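Processed glycerol phosphate lipoteichoic acid synthase 2 (PDB 2W8D) belongs to the sulfatase family of the alkaline phosphatase clan, an alpha/beta protein that holds a magnesium ion. Local coordinates at residues A[70-75]-A[290-295]; A[106-111]-A[139-144]; A[196-201]-A[225-230]; A[17-22]-A[339-344]. One frame throughout, in Å; residues are numbered along the deposited sequence.

Contact 1: A[70-75]-A[290-295]; sequences FYFDNF and VPLFIH
F70 and I294 form an antiparallel hydrogen-bonded pair that joins strands 70-76 and 292-296 in the central mixed sheet of this alkaline-phosphatase-type alpha/beta fold. Both bonds of the pair are present: F70 N lies 2.9 Å from I294 O, and I294 N lies 3.0 Å from F70 O. Next along the strands, Y71 and F293 make a non-hydrogen-bonded pair whose rings leave the sheet on the side covered by helix 58-65. The two rings form an offset stack, their planes 30° apart, with Y71 CD1 over the rim of one F293 face, 3.4 Å from F293 CE1. The opposite face of the sheet carries F70, F72, L292 and I294, and here helix 313-320 packs against I294 and F75.

F75 can be followed outward. Its CG is anti to the backbone N (chi1 172°), which brings the ring toward V290 and L292. CB faces V290 O. CG comes 3.9 Å from L292 CB, a methylene that sits over one ring face in a CH-pi contact, 22° off the normal. At the ring edge, CD2 approaches V290 O in plane at 3.2 Å, and both CD2 and CE2 touch V290 CG2. On the far rim, CD1 and CE1 both reach L292 CD2; that same methyl packs against F72 CD2. The main chain of F75 is gripped as well: its O accepts from V290 N at 3.0 Å, while its N donates to a water whose oxygen is 3.2 Å from F75 N.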
# COMPACT_ATOMS: atom_id res chain seq x y z
N PHE A 70 -7.41 -3.43 -12.79
CA PHE A 70 -6.45 -4.44 -12.36
C PHE A 70 -6.77 -4.72 -10.92
O PHE A 70 -6.81 -3.79 -10.11
CB PHE A 70 -5.01 -3.95 -12.35
CG PHE A 70 -4.40 -3.68 -13.71
CD1 PHE A 70 -3.79 -4.68 -14.42
CD2 PHE A 70 -4.34 -2.38 -14.20
CE1 PHE A 70 -3.18 -4.42 -15.62
CE2 PHE A 70 -3.72 -2.11 -15.40
CZ PHE A 70 -3.15 -3.12 -16.11
N TYR A 71 -6.99 -5.99 -10.61
CA TYR A 71 -7.12 -6.40 -9.22
C TYR A 71 -6.12 -7.54 -8.98
O TYR A 71 -6.00 -8.43 -9.81
CB TYR A 71 -8.55 -6.86 -8.93
CG TYR A 71 -8.70 -7.46 -7.54
CD1 TYR A 71 -8.43 -6.68 -6.41
CD2 TYR A 71 -9.08 -8.79 -7.36
CE1 TYR A 71 -8.55 -7.21 -5.14
CE2 TYR A 71 -9.18 -9.35 -6.07
CZ TYR A 71 -8.91 -8.55 -4.98
OH TYR A 71 -8.99 -9.04 -3.69
N PHE A 72 -5.41 -7.47 -7.85
CA PHE A 72 -4.39 -8.43 -7.47
C PHE A 72 -4.83 -9.12 -6.17
O PHE A 72 -4.88 -8.47 -5.11
CB PHE A 72 -3.03 -7.72 -7.24
CG PHE A 72 -2.60 -6.83 -8.40
CD1 PHE A 72 -1.68 -7.27 -9.34
CD2 PHE A 72 -3.11 -5.54 -8.53
CE1 PHE A 72 -1.28 -6.45 -10.40
CE2 PHE A 72 -2.71 -4.72 -9.59
CZ PHE A 72 -1.79 -5.18 -10.52
N ASP A 73 -5.13 -10.42 -6.26
CA ASP A 73 -5.66 -11.21 -5.15
C ASP A 73 -4.60 -12.02 -4.36
O ASP A 73 -4.91 -12.70 -3.35
CB ASP A 73 -6.80 -12.11 -5.66
CG ASP A 73 -6.32 -13.15 -6.66
OD1 ASP A 73 -5.42 -12.89 -7.48
OD2 ASP A 73 -6.85 -14.25 -6.66
N ASN A 74 -3.36 -11.95 -4.81
CA ASN A 74 -2.24 -12.49 -4.06
C ASN A 74 -1.17 -11.41 -3.75
O ASN A 74 0.02 -11.59 -3.97
CB ASN A 74 -1.64 -13.66 -4.81
CG ASN A 74 -2.57 -14.82 -4.89
OD1 ASN A 74 -3.20 -15.21 -3.90
ND2 ASN A 74 -2.66 -15.41 -6.06
N PHE A 75 -1.64 -10.29 -3.22
CA PHE A 75 -0.79 -9.16 -2.90
C PHE A 75 -0.73 -9.04 -1.38
O PHE A 75 -1.75 -9.12 -0.72
CB PHE A 75 -1.35 -7.89 -3.57
CG PHE A 75 -0.66 -6.64 -3.15
CD1 PHE A 75 0.53 -6.24 -3.75
CD2 PHE A 75 -1.21 -5.85 -2.16
CE1 PHE A 75 1.17 -5.07 -3.36
CE2 PHE A 75 -0.58 -4.67 -1.75
CZ PHE A 75 0.60 -4.28 -2.33
N VAL A 290 -3.71 -8.33 1.35
CA VAL A 290 -4.49 -7.09 1.27
C VAL A 290 -4.81 -6.75 -0.20
O VAL A 290 -4.03 -7.04 -1.11
CB VAL A 290 -3.79 -5.88 1.97
CG1 VAL A 290 -3.50 -6.21 3.47
CG2 VAL A 290 -2.51 -5.53 1.27
N PRO A 291 -5.99 -6.15 -0.43
CA PRO A 291 -6.35 -5.89 -1.82
C PRO A 291 -5.51 -4.77 -2.41
O PRO A 291 -5.03 -3.90 -1.68
CB PRO A 291 -7.83 -5.49 -1.76
CG PRO A 291 -8.08 -5.05 -0.34
CD PRO A 291 -6.98 -5.66 0.55
N LEU A 292 -5.27 -4.86 -3.72
CA LEU A 292 -4.59 -3.84 -4.48
C LEU A 292 -5.42 -3.67 -5.73
O LEU A 292 -5.69 -4.65 -6.41
CB LEU A 292 -3.17 -4.24 -4.84
CG LEU A 292 -2.53 -3.27 -5.85
CD1 LEU A 292 -2.30 -1.82 -5.31
CD2 LEU A 292 -1.20 -3.82 -6.38
N PHE A 293 -5.83 -2.44 -6.01
CA PHE A 293 -6.60 -2.11 -7.22
C PHE A 293 -5.82 -1.04 -7.98
O PHE A 293 -5.29 -0.13 -7.35
CB PHE A 293 -7.98 -1.52 -6.86
CG PHE A 293 -8.89 -2.46 -6.16
CD1 PHE A 293 -9.76 -3.25 -6.87
CD2 PHE A 293 -8.89 -2.55 -4.76
CE1 PHE A 293 -10.63 -4.15 -6.22
CE2 PHE A 293 -9.76 -3.42 -4.12
CZ PHE A 293 -10.63 -4.23 -4.86
N ILE A 294 -5.72 -1.17 -9.30
CA ILE A 294 -5.15 -0.12 -10.13
C ILE A 294 -6.10 0.12 -11.31
O ILE A 294 -6.29 -0.78 -12.14
CB ILE A 294 -3.75 -0.47 -10.71
CG1 ILE A 294 -2.71 -0.70 -9.63
CG2 ILE A 294 -3.27 0.61 -11.63
CD1 ILE A 294 -1.44 -1.25 -10.18
N HIS A 295 -6.70 1.30 -11.37
CA HIS A 295 -7.44 1.69 -12.55
C HIS A 295 -6.65 2.78 -13.23
O HIS A 295 -6.52 3.88 -12.72
CB HIS A 295 -8.86 2.13 -12.23
CG HIS A 295 -9.68 2.42 -13.45
ND1 HIS A 295 -9.68 3.65 -14.07
CD2 HIS A 295 -10.49 1.63 -14.19
CE1 HIS A 295 -10.46 3.61 -15.14
NE2 HIS A 295 -10.96 2.39 -15.24
O HOH W 1 -4.56 -9.39 -2.21

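Contact 2: A[106-111]-A[139-144]; sequences NKAQNT and RNEMYK
The backbones approach most closely at A108 and M142, whose CA atoms are 4.6 Å apart, where a type I turn from K107 to N110 meets helix 139-145. The turn is closed by its own bond, N110 N to K107 O at 3.0 Å, and it points the A108 methyl at the helix. That methyl is the central point of the contact. M142 CB lies 4.1 Å from A108 CB, and beside it runs the extended side chain of E141, whose CB, CG, CD and OE1 all border the methyl; OE1 is nearest, 3.7 Å from A108 CB. E141 CG stands anti to the backbone N (chi1 -161°), which carries the chain past the A108 methyl, and its OE1 is hydrogen-bonded to N138 ND2. Its OE2 merely brushes Q109 CG, where both residues are exposed.

M142, a selenomethionine in this crystal and itself buried, reaches the turn with its end. Bends at chi2 (61°) and chi3 (88°) bring CE to 3.8 Å from A108 CA and 3.7 Å from K107 O. The same side chain touches V103 and F104 of helix 103-106. The interface between the two segments is therefore van der Waals packing. Helix 139-145, tied to E88 through R139 and Y143, is the connecting helix of a beta-alpha-beta crossover between the adjacent parallel strands 125-130 and 150-152.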
# COMPACT_ATOMS: atom_id res chain seq x y z
N ASN A 106 12.09 7.34 12.67
CA ASN A 106 13.54 7.29 12.98
C ASN A 106 14.48 7.63 11.82
O ASN A 106 15.63 7.98 12.06
CB ASN A 106 13.91 5.94 13.59
CG ASN A 106 13.35 5.77 14.99
OD1 ASN A 106 13.51 6.63 15.83
ND2 ASN A 106 12.70 4.66 15.24
N LYS A 107 13.99 7.56 10.58
CA LYS A 107 14.85 7.71 9.42
C LYS A 107 14.45 8.86 8.53
O LYS A 107 14.80 8.87 7.34
CB LYS A 107 14.82 6.43 8.59
CG LYS A 107 15.41 5.23 9.25
CD LYS A 107 16.87 5.48 9.64
CE LYS A 107 17.47 4.24 10.25
NZ LYS A 107 18.81 4.53 10.88
N ALA A 108 13.74 9.83 9.11
CA ALA A 108 13.22 10.97 8.33
C ALA A 108 14.31 11.94 7.84
O ALA A 108 14.05 12.78 6.98
CB ALA A 108 12.07 11.72 9.05
N GLN A 109 15.53 11.79 8.37
CA GLN A 109 16.69 12.54 7.89
C GLN A 109 17.52 11.76 6.87
O GLN A 109 18.52 12.28 6.35
CB GLN A 109 17.61 12.95 9.04
CG GLN A 109 17.16 14.14 9.86
CD GLN A 109 18.13 14.36 11.03
OE1 GLN A 109 18.18 13.54 11.96
NE2 GLN A 109 18.96 15.43 10.97
N ASN A 110 17.13 10.52 6.56
CA ASN A 110 17.79 9.83 5.44
C ASN A 110 17.66 10.66 4.14
O ASN A 110 16.72 11.44 4.00
CB ASN A 110 17.25 8.39 5.26
CG ASN A 110 18.06 7.35 6.06
OD1 ASN A 110 18.67 7.67 7.10
ND2 ASN A 110 18.10 6.13 5.56
N THR A 111 18.62 10.51 3.22
CA THR A 111 18.45 11.02 1.86
C THR A 111 17.61 10.02 1.04
O THR A 111 17.95 8.84 0.93
CB THR A 111 19.80 11.31 1.16
OG1 THR A 111 20.54 12.33 1.89
CG2 THR A 111 19.58 11.76 -0.29
N ARG A 139 4.78 12.35 9.97
CA ARG A 139 4.59 12.59 8.54
C ARG A 139 5.15 13.93 8.09
O ARG A 139 5.75 14.01 7.04
CB ARG A 139 3.11 12.48 8.11
CG ARG A 139 2.58 11.06 8.22
CD ARG A 139 1.18 10.98 7.71
NE ARG A 139 0.71 9.61 7.60
CZ ARG A 139 -0.14 9.02 8.45
NH1 ARG A 139 -0.51 7.76 8.24
NH2 ARG A 139 -0.58 9.69 9.52
N ASN A 140 4.94 14.99 8.85
CA ASN A 140 5.44 16.28 8.40
C ASN A 140 6.96 16.35 8.22
O ASN A 140 7.43 17.15 7.43
CB ASN A 140 4.89 17.46 9.22
CG ASN A 140 5.37 17.48 10.63
OD1 ASN A 140 5.94 16.54 11.13
ND2 ASN A 140 5.13 18.59 11.32
N GLU A 141 7.72 15.53 8.93
CA GLU A 141 9.18 15.50 8.73
C GLU A 141 9.54 14.60 7.52
O GLU A 141 10.30 15.02 6.65
CB GLU A 141 9.96 15.11 10.02
CG GLU A 141 11.40 15.52 9.93
CD GLU A 141 12.37 14.96 11.00
OE1 GLU A 141 11.98 14.10 11.86
OE2 GLU A 141 13.56 15.41 10.94
N MSE A 142 8.94 13.41 7.44
CA MSE A 142 9.28 12.41 6.43
C MSE A 142 8.85 12.75 5.00
O MSE A 142 9.53 12.40 4.05
CB MSE A 142 8.70 11.04 6.81
CG MSE A 142 8.82 9.93 5.74
SE MSE A 142 10.73 9.54 5.31
CE MSE A 142 11.23 8.16 6.64
N TYR A 143 7.70 13.40 4.87
CA TYR A 143 7.21 13.81 3.58
C TYR A 143 8.13 14.84 2.97
O TYR A 143 8.25 14.91 1.76
CB TYR A 143 5.82 14.40 3.70
CG TYR A 143 4.71 13.40 3.89
CD1 TYR A 143 4.92 12.02 3.77
CD2 TYR A 143 3.44 13.84 4.19
CE1 TYR A 143 3.86 11.12 3.99
CE2 TYR A 143 2.41 12.98 4.39
CZ TYR A 143 2.60 11.64 4.28
OH TYR A 143 1.48 10.86 4.48
N LYS A 144 8.80 15.62 3.81
CA LYS A 144 9.69 16.65 3.29
C LYS A 144 10.88 15.97 2.66
O LYS A 144 11.36 16.39 1.59
CB LYS A 144 10.16 17.56 4.41
CG LYS A 144 9.10 18.43 4.98
CD LYS A 144 9.72 19.20 6.10
CE LYS A 144 9.17 20.57 6.18
NZ LYS A 144 8.15 20.63 7.23

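Contact 3: A[196-201]-A[225-230]; sequences LSNHFP and FQSAHY
S227 OG has three oxygens around it: N198 OD1, 2.8 Å from S227 OG, and the main-chain F202 O and N223 O. N198 is the centre of an inverse gamma turn, and its CG stands anti to the backbone N (chi1 -162°), which extends the amide toward helix 219-244. OD1 also passes close to the S227 methylene, 3.2 Å from S227 CB. A228 N stands 3.3 Å from N198 OD1, at an angle too poor for a bond. The other end of the amide is held by E40, since N198 ND2 donates to E40 O, which helps to fix the rotation of the amide.

E40 is a ligand of the magnesium ion. In this sulfatase-family fold N198 thus bonds the main chain of a metal ligand, consistent with a second-shell place, and it does so from the loop that follows strand 189-194. H199 continues that loop into the site: its ND1 donates to L196 O at 2.9 Å, with the acceptor 23° out of the ring plane, while NE2 is hydrogen-bonded to a phosphate oxygen of phosphothreonine 84.

A second patch pairs S197 with Y230. S197 OG comes 3.5 Å from Y230 CE2, and S197 CB 3.9 Å from the same carbon. Each hydroxyl finds its polar partner at the start of helix 171-183, S197 OG at D171 N and Y230 OH at K172 N.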
# COMPACT_ATOMS: atom_id res chain seq x y z
N LEU A 196 -9.07 6.82 7.49
CA LEU A 196 -9.00 6.72 8.95
C LEU A 196 -10.05 5.83 9.62
O LEU A 196 -9.80 5.32 10.73
CB LEU A 196 -9.21 8.11 9.56
CG LEU A 196 -7.93 8.90 9.72
CD1 LEU A 196 -8.20 10.29 10.25
CD2 LEU A 196 -6.91 8.11 10.60
N SER A 197 -11.23 5.74 9.01
CA SER A 197 -12.43 5.24 9.67
C SER A 197 -12.37 3.74 10.02
O SER A 197 -12.90 3.35 11.04
CB SER A 197 -13.67 5.51 8.80
OG SER A 197 -14.15 6.86 8.94
N ASN A 198 -11.72 2.91 9.20
CA ASN A 198 -11.68 1.47 9.50
C ASN A 198 -10.53 1.11 10.46
O ASN A 198 -9.72 0.22 10.15
CB ASN A 198 -11.62 0.63 8.21
CG ASN A 198 -12.00 -0.81 8.44
OD1 ASN A 198 -12.99 -1.10 9.14
ND2 ASN A 198 -11.24 -1.73 7.84
N HIS A 199 -10.46 1.81 11.59
CA HIS A 199 -9.40 1.63 12.61
C HIS A 199 -9.91 0.77 13.74
O HIS A 199 -11.07 0.90 14.13
CB HIS A 199 -8.93 2.97 13.19
CG HIS A 199 -7.57 3.40 12.71
ND1 HIS A 199 -7.36 4.57 12.01
CD2 HIS A 199 -6.36 2.80 12.82
CE1 HIS A 199 -6.07 4.69 11.72
NE2 HIS A 199 -5.44 3.62 12.20
N PHE A 200 -9.06 -0.15 14.22
CA PHE A 200 -9.32 -0.93 15.44
C PHE A 200 -9.81 -0.00 16.57
O PHE A 200 -9.30 1.09 16.71
CB PHE A 200 -8.00 -1.56 15.87
CG PHE A 200 -8.11 -2.47 17.04
CD1 PHE A 200 -8.31 -3.85 16.86
CD2 PHE A 200 -8.03 -1.95 18.36
CE1 PHE A 200 -8.42 -4.71 17.97
CE2 PHE A 200 -8.15 -2.81 19.48
CZ PHE A 200 -8.34 -4.19 19.28
N PRO A 201 -10.80 -0.42 17.39
CA PRO A 201 -11.60 -1.65 17.46
C PRO A 201 -12.81 -1.69 16.50
O PRO A 201 -13.65 -2.54 16.66
CB PRO A 201 -12.12 -1.64 18.90
CG PRO A 201 -12.37 -0.17 19.16
CD PRO A 201 -11.16 0.50 18.48
N PHE A 225 -16.90 -5.57 10.00
CA PHE A 225 -17.66 -5.64 8.77
C PHE A 225 -18.47 -4.39 8.53
O PHE A 225 -18.65 -4.04 7.38
CB PHE A 225 -18.61 -6.85 8.75
CG PHE A 225 -17.92 -8.15 8.91
CD1 PHE A 225 -17.21 -8.71 7.83
CD2 PHE A 225 -17.93 -8.82 10.13
CE1 PHE A 225 -16.52 -9.94 7.96
CE2 PHE A 225 -17.23 -10.04 10.27
CZ PHE A 225 -16.53 -10.59 9.18
N GLN A 226 -18.94 -3.75 9.60
CA GLN A 226 -19.63 -2.47 9.54
C GLN A 226 -18.75 -1.31 9.11
O GLN A 226 -19.15 -0.52 8.25
CB GLN A 226 -20.25 -2.12 10.89
CG GLN A 226 -21.31 -3.08 11.33
CD GLN A 226 -22.25 -2.47 12.34
OE1 GLN A 226 -21.96 -1.43 12.92
NE2 GLN A 226 -23.40 -3.10 12.54
N SER A 227 -17.56 -1.18 9.69
CA SER A 227 -16.69 -0.08 9.27
C SER A 227 -16.08 -0.34 7.90
O SER A 227 -15.80 0.60 7.16
CB SER A 227 -15.64 0.32 10.32
OG SER A 227 -15.15 -0.83 10.97
N ALA A 228 -15.89 -1.61 7.55
CA ALA A 228 -15.45 -1.94 6.19
C ALA A 228 -16.54 -1.51 5.17
O ALA A 228 -16.22 -0.97 4.11
CB ALA A 228 -15.14 -3.42 6.05
N HIS A 229 -17.80 -1.75 5.49
CA HIS A 229 -18.92 -1.40 4.62
C HIS A 229 -18.94 0.12 4.47
O HIS A 229 -19.08 0.61 3.37
CB HIS A 229 -20.24 -1.95 5.18
CG HIS A 229 -21.45 -1.70 4.32
ND1 HIS A 229 -21.71 -2.42 3.16
CD2 HIS A 229 -22.50 -0.85 4.46
CE1 HIS A 229 -22.86 -2.01 2.64
NE2 HIS A 229 -23.35 -1.07 3.41
N TYR A 230 -18.73 0.85 5.57
CA TYR A 230 -18.63 2.30 5.52
C TYR A 230 -17.47 2.80 4.60
O TYR A 230 -17.67 3.73 3.77
CB TYR A 230 -18.55 2.88 6.95
CG TYR A 230 -18.42 4.40 7.00
CD1 TYR A 230 -19.55 5.22 7.01
CD2 TYR A 230 -17.16 5.00 6.97
CE1 TYR A 230 -19.43 6.60 7.03
CE2 TYR A 230 -17.02 6.36 6.99
CZ TYR A 230 -18.17 7.16 7.00
OH TYR A 230 -18.03 8.50 7.02

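Contact 4: A[17-22]-A[339-344]; sequences NYDVPN and EHREVI
D19 packs closely on the main chain of E339, their CA atoms 5.3 Å apart, whereas the extended E339 side chain reaches across to V20 on the solvent side. The packed part is built round the D19 carboxylate. Its CG, on the backbone-N side (chi1 -57°), sits 3.4 Å from E339 O, and OD2 lies 3.9 Å from H340 CA. What satisfies OD2 is S333 OG, which is also hydrogen-bonded to H340 ND1 and weakly to R341 N; one serine thus connects both loops. R341 sends its guanidinium elsewhere, into salt bridges with E388 and D312.

The more solvent-exposed side belongs to the E339 carboxylate. Its polar bond is weak: OE2 reaches V20 N at 3.4 Å, with an N-H...O angle of 152°. The carbon contact beside it is close all the same, OE1 coming 3.1 Å from V20 CG2. The two carboxylates probably repel each other where D19 OD1 and E339 OE2 come within 3.8 Å, their planes turned 75° to each other, unless solvent or nearby donors screen them.

Loop-to-loop packing at the surface is what this amounts to. It joins the N-terminal region between helix 6-17 and strand 33-39 to the linker that leads from helix 313-320 into the small five-stranded antiparallel sheet beginning at strand 344-345.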
# COMPACT_ATOMS: atom_id res chain seq x y z
N ASN A 17 19.12 -7.97 -10.98
CA ASN A 17 17.81 -8.57 -10.73
C ASN A 17 16.66 -7.82 -11.36
O ASN A 17 15.54 -8.32 -11.43
CB ASN A 17 17.57 -8.73 -9.22
CG ASN A 17 18.34 -9.91 -8.65
OD1 ASN A 17 19.40 -9.74 -8.06
ND2 ASN A 17 17.82 -11.11 -8.87
N TYR A 18 16.95 -6.62 -11.84
CA TYR A 18 15.93 -5.78 -12.40
C TYR A 18 15.07 -6.60 -13.34
O TYR A 18 15.56 -7.39 -14.15
CB TYR A 18 16.57 -4.61 -13.12
CG TYR A 18 15.63 -3.71 -13.88
CD1 TYR A 18 14.71 -2.88 -13.21
CD2 TYR A 18 15.69 -3.65 -15.27
CE1 TYR A 18 13.86 -2.04 -13.93
CE2 TYR A 18 14.85 -2.83 -16.00
CZ TYR A 18 13.94 -2.03 -15.34
OH TYR A 18 13.14 -1.21 -16.11
N ASP A 19 13.77 -6.43 -13.19
CA ASP A 19 12.81 -7.11 -14.02
C ASP A 19 12.23 -6.07 -15.00
O ASP A 19 11.50 -5.16 -14.59
CB ASP A 19 11.74 -7.80 -13.15
CG ASP A 19 12.35 -8.82 -12.14
OD1 ASP A 19 13.29 -9.58 -12.48
OD2 ASP A 19 11.87 -8.87 -10.98
N VAL A 20 12.59 -6.21 -16.29
CA VAL A 20 12.27 -5.21 -17.33
C VAL A 20 10.75 -5.08 -17.60
O VAL A 20 10.00 -6.01 -17.32
CB VAL A 20 13.03 -5.48 -18.67
CG1 VAL A 20 14.52 -5.64 -18.44
CG2 VAL A 20 12.48 -6.70 -19.37
N PRO A 21 10.30 -3.92 -18.13
CA PRO A 21 8.87 -3.64 -18.34
C PRO A 21 8.19 -4.39 -19.50
O PRO A 21 8.81 -4.62 -20.53
CB PRO A 21 8.84 -2.13 -18.64
CG PRO A 21 10.19 -1.60 -18.19
CD PRO A 21 11.13 -2.73 -18.41
N ASN A 22 6.93 -4.76 -19.28
CA ASN A 22 6.00 -5.31 -20.28
C ASN A 22 5.59 -4.19 -21.27
O ASN A 22 4.94 -3.22 -20.85
CB ASN A 22 4.78 -5.83 -19.50
CG ASN A 22 3.79 -6.63 -20.36
OD1 ASN A 22 3.78 -6.56 -21.60
ND2 ASN A 22 2.92 -7.37 -19.67
N GLU A 339 9.23 -11.00 -16.10
CA GLU A 339 10.25 -11.56 -15.22
C GLU A 339 9.93 -11.38 -13.73
O GLU A 339 10.76 -11.74 -12.88
CB GLU A 339 11.62 -10.91 -15.51
CG GLU A 339 11.89 -10.48 -17.01
CD GLU A 339 13.21 -9.67 -17.19
OE1 GLU A 339 13.61 -9.42 -18.36
OE2 GLU A 339 13.86 -9.31 -16.18
N HIS A 340 8.77 -10.81 -13.41
CA HIS A 340 8.40 -10.44 -12.02
C HIS A 340 8.61 -11.57 -11.01
O HIS A 340 8.03 -12.64 -11.19
CB HIS A 340 6.94 -9.94 -11.96
CG HIS A 340 6.40 -9.79 -10.57
ND1 HIS A 340 6.88 -8.86 -9.67
CD2 HIS A 340 5.40 -10.45 -9.93
CE1 HIS A 340 6.21 -8.96 -8.54
NE2 HIS A 340 5.29 -9.90 -8.68
N ARG A 341 9.42 -11.34 -9.97
CA ARG A 341 9.68 -12.37 -8.93
C ARG A 341 8.47 -12.56 -8.02
O ARG A 341 7.80 -11.60 -7.70
CB ARG A 341 10.98 -12.12 -8.15
CG ARG A 341 10.99 -10.89 -7.21
CD ARG A 341 10.46 -11.20 -5.80
NE ARG A 341 10.41 -10.00 -4.97
CZ ARG A 341 9.42 -9.10 -4.97
NH1 ARG A 341 8.37 -9.25 -5.77
NH2 ARG A 341 9.50 -8.03 -4.19
N GLU A 342 8.19 -13.79 -7.59
CA GLU A 342 6.99 -14.06 -6.82
C GLU A 342 7.25 -14.62 -5.43
O GLU A 342 6.33 -15.07 -4.77
CB GLU A 342 6.08 -14.99 -7.59
CG GLU A 342 5.46 -14.31 -8.79
CD GLU A 342 4.39 -15.14 -9.47
OE1 GLU A 342 4.67 -15.71 -10.54
OE2 GLU A 342 3.27 -15.23 -8.92
N VAL A 343 8.50 -14.57 -4.99
CA VAL A 343 8.86 -14.99 -3.66
C VAL A 343 8.79 -13.71 -2.81
O VAL A 343 9.64 -12.83 -2.95
CB VAL A 343 10.28 -15.61 -3.64
CG1 VAL A 343 10.61 -16.14 -2.28
CG2 VAL A 343 10.42 -16.77 -4.69
N ILE A 344 7.78 -13.60 -1.93
CA ILE A 344 7.44 -12.32 -1.32
C ILE A 344 7.93 -12.28 0.11
O ILE A 344 7.42 -12.99 0.96
CB ILE A 344 5.91 -12.02 -1.36
CG1 ILE A 344 5.28 -12.31 -2.75
CG2 ILE A 344 5.63 -10.57 -1.00
CD1 ILE A 344 5.97 -11.64 -3.90

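In the fold
Contacts 1 and 3 are buried, contact 2 is partly so, and contact 4 lies at the surface. Contact 1 belongs to the central sheet, where main-chain bonds and aromatic packing dominate. Contacts 2 and 3 each set a loop against a helix flanking that sheet, yet differ in chemistry: mostly van der Waals packing in contact 2, polar groups close to the metal site in contact 3. Helix 313-320 relates contacts 1 and 4, touching F75 and I294 in one and Y18 and P21 in the other; their nearest atoms are about 5 Å apart. Contacts 3 and 4 stand on opposite sides of the chain's centre, with centres 34 Å apart.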